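Putative peptidase (Chlamydophila abortus, PDB 3CE2) is a putative zinc metallopeptidase of the M3B (oligopeptidase F) family that probably degrades small bioactive peptides. Local coordinates at residues F548-K551 / I552-E556; E437-L440 / M441-L445. One frame throughout, in Å; residues are numbered along the deposited sequence.

Interaction 1: F548-K551 / I552-E556; sequences FLEK and ILNNE
The carbonyl oxygen of K551 is gripped from beyond the helix end. E556 N donates to K551 O at 3.0 Å, and the N-H points almost straight at the oxygen (177°). N554 N also approaches K551 O, but that bond is weak. This is a Schellman motif, and it closes helix 536-553. N555 has a positive phi, which turns the chain back, and its N reaches I552 O at 3.3 Å as the inner bond of the motif. N554 N has a second weak bond to E550 O, so its hydrogen is shared between two carbonyls of the last turn. One turn back the helical pattern is regular: L553 N bonds to L549 O at 2.8 Å, and I552 N bonds to F548 O.

The side chains follow the same i to i+4 spacing. L549 and L553 lie at an angle to each other. L549 CG meets L553 CD1 at 3.7 Å, and L549 CD1 lies beside the same methyl. L549 can reach forward because its CG stands anti to the backbone N (chi1 180°), with the branch beside its own carbonyl. Both leucines also touch helix 431-447.

On the more open side, E550 bends at chi2 and brings OE2 to 3.5 Å from N554 ND2. The carboxylate and amide planes are nearly perpendicular (87°), so this is a crossing contact and not a flat pairing. F548 turns its ring away from the cap and meets the rings of Y563 and F566. E556 folds back over the last turn. Its OE1 forms a salt bridge with K594, which ties the cap to helix 590-607, while E556 CG rests 3.6 Å from K551 CA.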
loop_
_atom_site.group_PDB
_atom_site.type_symbol
_atom_site.label_atom_id
_atom_site.label_comp_id
_atom_site.label_asym_id
_atom_site.label_seq_id
_atom_site.Cartn_x
_atom_site.Cartn_y
_atom_site.Cartn_z
ATOM N N PHE A 548 -15.585 8.399 -0.217
ATOM C CA PHE A 548 -15.745 8.875 -1.594
ATOM C C PHE A 548 -16.803 8.096 -2.331
ATOM O O PHE A 548 -17.683 8.660 -2.978
ATOM C CB PHE A 548 -14.441 8.707 -2.332
ATOM C CG PHE A 548 -13.528 9.869 -2.201
ATOM C CD1 PHE A 548 -13.989 11.152 -2.444
ATOM C CD2 PHE A 548 -12.204 9.685 -1.886
ATOM C CE1 PHE A 548 -13.141 12.229 -2.346
ATOM C CE2 PHE A 548 -11.349 10.750 -1.793
ATOM C CZ PHE A 548 -11.813 12.019 -2.010
ATOM N N LEU A 549 -16.730 6.784 -2.213
ATOM C CA LEU A 549 -17.669 5.915 -2.927
ATOM C C LEU A 549 -19.128 6.101 -2.483
ATOM O O LEU A 549 -20.039 6.202 -3.315
ATOM C CB LEU A 549 -17.235 4.445 -2.803
ATOM C CG LEU A 549 -18.156 3.470 -3.513
ATOM C CD1 LEU A 549 -18.312 3.838 -4.986
ATOM C CD2 LEU A 549 -17.660 2.044 -3.340
ATOM N N GLU A 550 -19.347 6.154 -1.173
ATOM C CA GLU A 550 -20.695 6.309 -0.630
ATOM C C GLU A 550 -21.341 7.613 -1.122
ATOM O O GLU A 550 -22.483 7.611 -1.574
ATOM C CB GLU A 550 -20.648 6.265 0.894
ATOM C CG GLU A 550 -22.002 6.444 1.593
ATOM C CD GLU A 550 -22.853 5.180 1.598
ATOM O OE1 GLU A 550 -22.528 4.213 0.862
ATOM O OE2 GLU A 550 -23.850 5.158 2.351
ATOM N N LYS A 551 -20.597 8.713 -1.060
ATOM C CA LYS A 551 -21.076 9.977 -1.582
ATOM C C LYS A 551 -21.440 9.855 -3.056
ATOM O O LYS A 551 -22.445 10.406 -3.500
ATOM C CB LYS A 551 -20.028 11.071 -1.396
ATOM C CG LYS A 551 -19.759 11.436 0.052
ATOM C CD LYS A 551 -18.691 12.544 0.202
ATOM C CE LYS A 551 -18.788 13.141 1.609
ATOM N NZ LYS A 551 -17.489 13.610 2.166
ATOM N N ILE A 552 -20.632 9.121 -3.817
ATOM C CA ILE A 552 -20.873 9.021 -5.243
ATOM C C ILE A 552 -22.114 8.187 -5.502
ATOM O O ILE A 552 -22.920 8.528 -6.360
ATOM C CB ILE A 552 -19.654 8.439 -5.995
ATOM C CG1 ILE A 552 -18.572 9.501 -6.139
ATOM C CG2 ILE A 552 -20.060 7.901 -7.386
ATOM C CD1 ILE A 552 -17.180 8.919 -6.262
ATOM N N LEU A 553 -22.286 7.086 -4.776
ATOM C CA LEU A 553 -23.484 6.258 -5.017
ATOM C C LEU A 553 -24.802 6.920 -4.564
ATOM O O LEU A 553 -25.878 6.470 -4.913
ATOM C CB LEU A 553 -23.339 4.867 -4.406
ATOM C CG LEU A 553 -22.187 4.030 -4.956
ATOM C CD1 LEU A 553 -21.817 2.859 -4.002
ATOM C CD2 LEU A 553 -22.505 3.541 -6.374
ATOM N N ASN A 554 -24.704 7.996 -3.798
ATOM C CA ASN A 554 -25.881 8.717 -3.329
ATOM C C ASN A 554 -26.059 10.102 -3.950
ATOM O O ASN A 554 -26.974 10.841 -3.576
ATOM C CB ASN A 554 -25.810 8.843 -1.817
ATOM C CG ASN A 554 -26.079 7.538 -1.133
ATOM O OD1 ASN A 554 -26.996 6.804 -1.513
ATOM N ND2 ASN A 554 -25.280 7.227 -0.122
ATOM N N ASN A 555 -25.175 10.429 -4.895
ATOM C CA ASN A 555 -25.115 11.735 -5.554
ATOM C C ASN A 555 -25.105 12.884 -4.581
ATOM O O ASN A 555 -25.866 13.828 -4.732
ATOM C CB ASN A 555 -26.263 11.899 -6.544
ATOM C CG ASN A 555 -26.728 10.576 -7.085
ATOM O OD1 ASN A 555 -27.486 9.864 -6.425
ATOM N ND2 ASN A 555 -26.256 10.215 -8.275
ATOM N N GLU A 556 -24.242 12.804 -3.581
ATOM C CA GLU A 556 -24.188 13.835 -2.569
ATOM C C GLU A 556 -23.400 14.997 -3.095
ATOM O O GLU A 556 -22.267 14.822 -3.527
ATOM C CB GLU A 556 -23.558 13.291 -1.309
ATOM C CG GLU A 556 -24.084 11.916 -0.995
ATOM C CD GLU A 556 -24.481 11.772 0.444
ATOM O OE1 GLU A 556 -23.780 12.367 1.300
ATOM O OE2 GLU A 556 -25.491 11.071 0.709
#

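Interaction 2: E437-L440 / M441-L445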
loop_
_atom_site.group_PDB
_atom_site.type_symbol
_atom_site.label_atom_id
_atom_site.label_comp_id
_atom_site.label_asym_id
_atom_site.label_seq_id
_atom_site.Cartn_x
_atom_site.Cartn_y
_atom_site.Cartn_z
ATOM N N GLU A 437 -12.349 -1.609 -6.733
ATOM C CA GLU A 437 -12.739 -2.956 -6.332
ATOM C C GLU A 437 -14.133 -2.905 -5.775
ATOM O O GLU A 437 -14.975 -3.696 -6.153
ATOM C CB GLU A 437 -11.845 -3.496 -5.238
ATOM C CG GLU A 437 -10.591 -4.200 -5.712
ATOM C CD GLU A 437 -9.560 -4.336 -4.590
ATOM O OE1 GLU A 437 -9.790 -5.135 -3.654
ATOM O OE2 GLU A 437 -8.531 -3.625 -4.635
ATOM N N MET A 438 -14.363 -1.973 -4.852
ATOM C CA MET A 438 -15.627 -1.876 -4.116
ATOM C C MET A 438 -16.806 -1.537 -5.011
ATOM O O MET A 438 -17.855 -2.154 -4.929
ATOM C CB MET A 438 -15.495 -0.870 -2.971
ATOM C CG MET A 438 -14.534 -1.347 -1.874
ATOM S SD MET A 438 -15.232 -2.715 -0.919
ATOM C CE MET A 438 -13.842 -3.824 -0.786
ATOM N N LEU A 439 -16.617 -0.555 -5.873
ATOM C CA LEU A 439 -17.595 -0.192 -6.878
ATOM C C LEU A 439 -17.991 -1.395 -7.722
ATOM O O LEU A 439 -19.167 -1.627 -7.958
ATOM C CB LEU A 439 -17.001 0.881 -7.779
ATOM C CG LEU A 439 -17.920 1.591 -8.778
ATOM C CD1 LEU A 439 -19.371 1.769 -8.254
ATOM C CD2 LEU A 439 -17.284 2.932 -9.178
ATOM N N LEU A 440 -17.009 -2.145 -8.208
ATOM C CA LEU A 440 -17.295 -3.311 -9.042
ATOM C C LEU A 440 -18.249 -4.287 -8.321
ATOM O O LEU A 440 -19.301 -4.638 -8.850
ATOM C CB LEU A 440 -15.993 -3.992 -9.430
ATOM C CG LEU A 440 -16.066 -5.400 -10.007
ATOM C CD1 LEU A 440 -16.486 -5.354 -11.439
ATOM C CD2 LEU A 440 -14.722 -6.108 -9.888
ATOM N N MET A 441 -17.882 -4.715 -7.114
ATOM C CA MET A 441 -18.765 -5.524 -6.274
ATOM C C MET A 441 -20.134 -4.854 -6.018
ATOM O O MET A 441 -21.180 -5.481 -6.155
ATOM C CB MET A 441 -18.084 -5.877 -4.949
ATOM C CG MET A 441 -17.042 -6.984 -5.025
ATOM S SD MET A 441 -16.102 -7.056 -3.466
ATOM C CE MET A 441 -14.638 -7.929 -4.016
ATOM N N ASP A 442 -20.140 -3.588 -5.662
ATOM C CA ASP A 442 -21.405 -2.895 -5.508
ATOM C C ASP A 442 -22.309 -3.023 -6.726
ATOM O O ASP A 442 -23.489 -3.343 -6.600
ATOM C CB ASP A 442 -21.188 -1.425 -5.224
ATOM C CG ASP A 442 -22.479 -0.725 -4.879
ATOM O OD1 ASP A 442 -22.965 -0.977 -3.762
ATOM O OD2 ASP A 442 -23.012 0.053 -5.713
ATOM N N SER A 443 -21.760 -2.754 -7.903
ATOM C CA SER A 443 -22.530 -2.803 -9.137
ATOM C C SER A 443 -22.972 -4.205 -9.491
ATOM O O SER A 443 -24.067 -4.384 -10.021
ATOM C CB SER A 443 -21.729 -2.237 -10.301
ATOM O OG SER A 443 -21.527 -0.849 -10.141
ATOM N N MET A 444 -22.121 -5.195 -9.208
ATOM C CA MET A 444 -22.435 -6.586 -9.540
ATOM C C MET A 444 -23.567 -7.118 -8.674
ATOM O O MET A 444 -24.343 -7.945 -9.133
ATOM C CB MET A 444 -21.209 -7.500 -9.437
ATOM C CG MET A 444 -20.266 -7.368 -10.597
ATOM S SD MET A 444 -18.898 -8.540 -10.515
ATOM C CE MET A 444 -19.738 -10.015 -11.110
ATOM N N LEU A 445 -23.653 -6.657 -7.432
ATOM C CA LEU A 445 -24.771 -7.013 -6.561
ATOM C C LEU A 445 -26.063 -6.493 -7.124
ATOM O O LEU A 445 -27.004 -7.243 -7.320
ATOM C CB LEU A 445 -24.620 -6.356 -5.212
ATOM C CG LEU A 445 -23.670 -7.020 -4.256
ATOM C CD1 LEU A 445 -23.845 -6.336 -2.911
ATOM C CD2 LEU A 445 -24.011 -8.506 -4.200
#
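L440 and M444 lie side by side on one flank of helix 431-447 and point the same way. L440 CD1 meets M444 SD at 4.1 Å, a loose apolar contact one turn apart. Their first torsions differ. L440 places CG anti to the backbone N (chi1 165°), whereas M444 keeps CG beside its own N, and CG lies 3.4 Å from L440 O. Both side chains then pack on helix 394-416, L440 at S398 and M444 at L394.

L439 and S443 form the next pair round the helix. L439 CD1 sits 3.9 Å from S443 OG, whose hydrogen-bond partner is S340 O. D442 is buried, and OD1 is satisfied by a salt bridge with K602. M441 extends beyond CG towards R460 and C461 of helix 451-487.

The backbone beneath is regular alpha-helix. M441 N bonds to E437 O at 3.2 Å, and D442 N and S443 N bond to M438 O and L439 O.

At the N-terminal end of 437-440, E437 OE2 is hydrogen-bonded to H402 ND1. H402 binds zinc, so E437 is a second-shell residue, which probably orients this ligand and may polarise it. The arrangement fits the zinc site of M3 peptidases: an HExxH helix supplies H402 and H406, and E430, just before this helix, is the third protein ligand.

Interactions 1 and 2 lie on two helices packed against each other, with centres 13 Å apart. The leucine pair of interaction 1 makes the join. L549 CD2 meets M438 CB at 3.6 Å. L553 CD1 lies 3.5 Å from D442 OD2, and L553 CD2 packs on L439 CD1 at 4.1 Å. Interaction 2 is nearer the metal: the E437 side chain is about 6 Å from the zinc ion held by H402, H406 and E430. Interaction 1 lies farther off, with the F548 side chain about 11 Å from that of zinc ligand E430. Helix 536-553 packs against the helix that carries E437, and K594 and K602 link both contacts to helix 590-607.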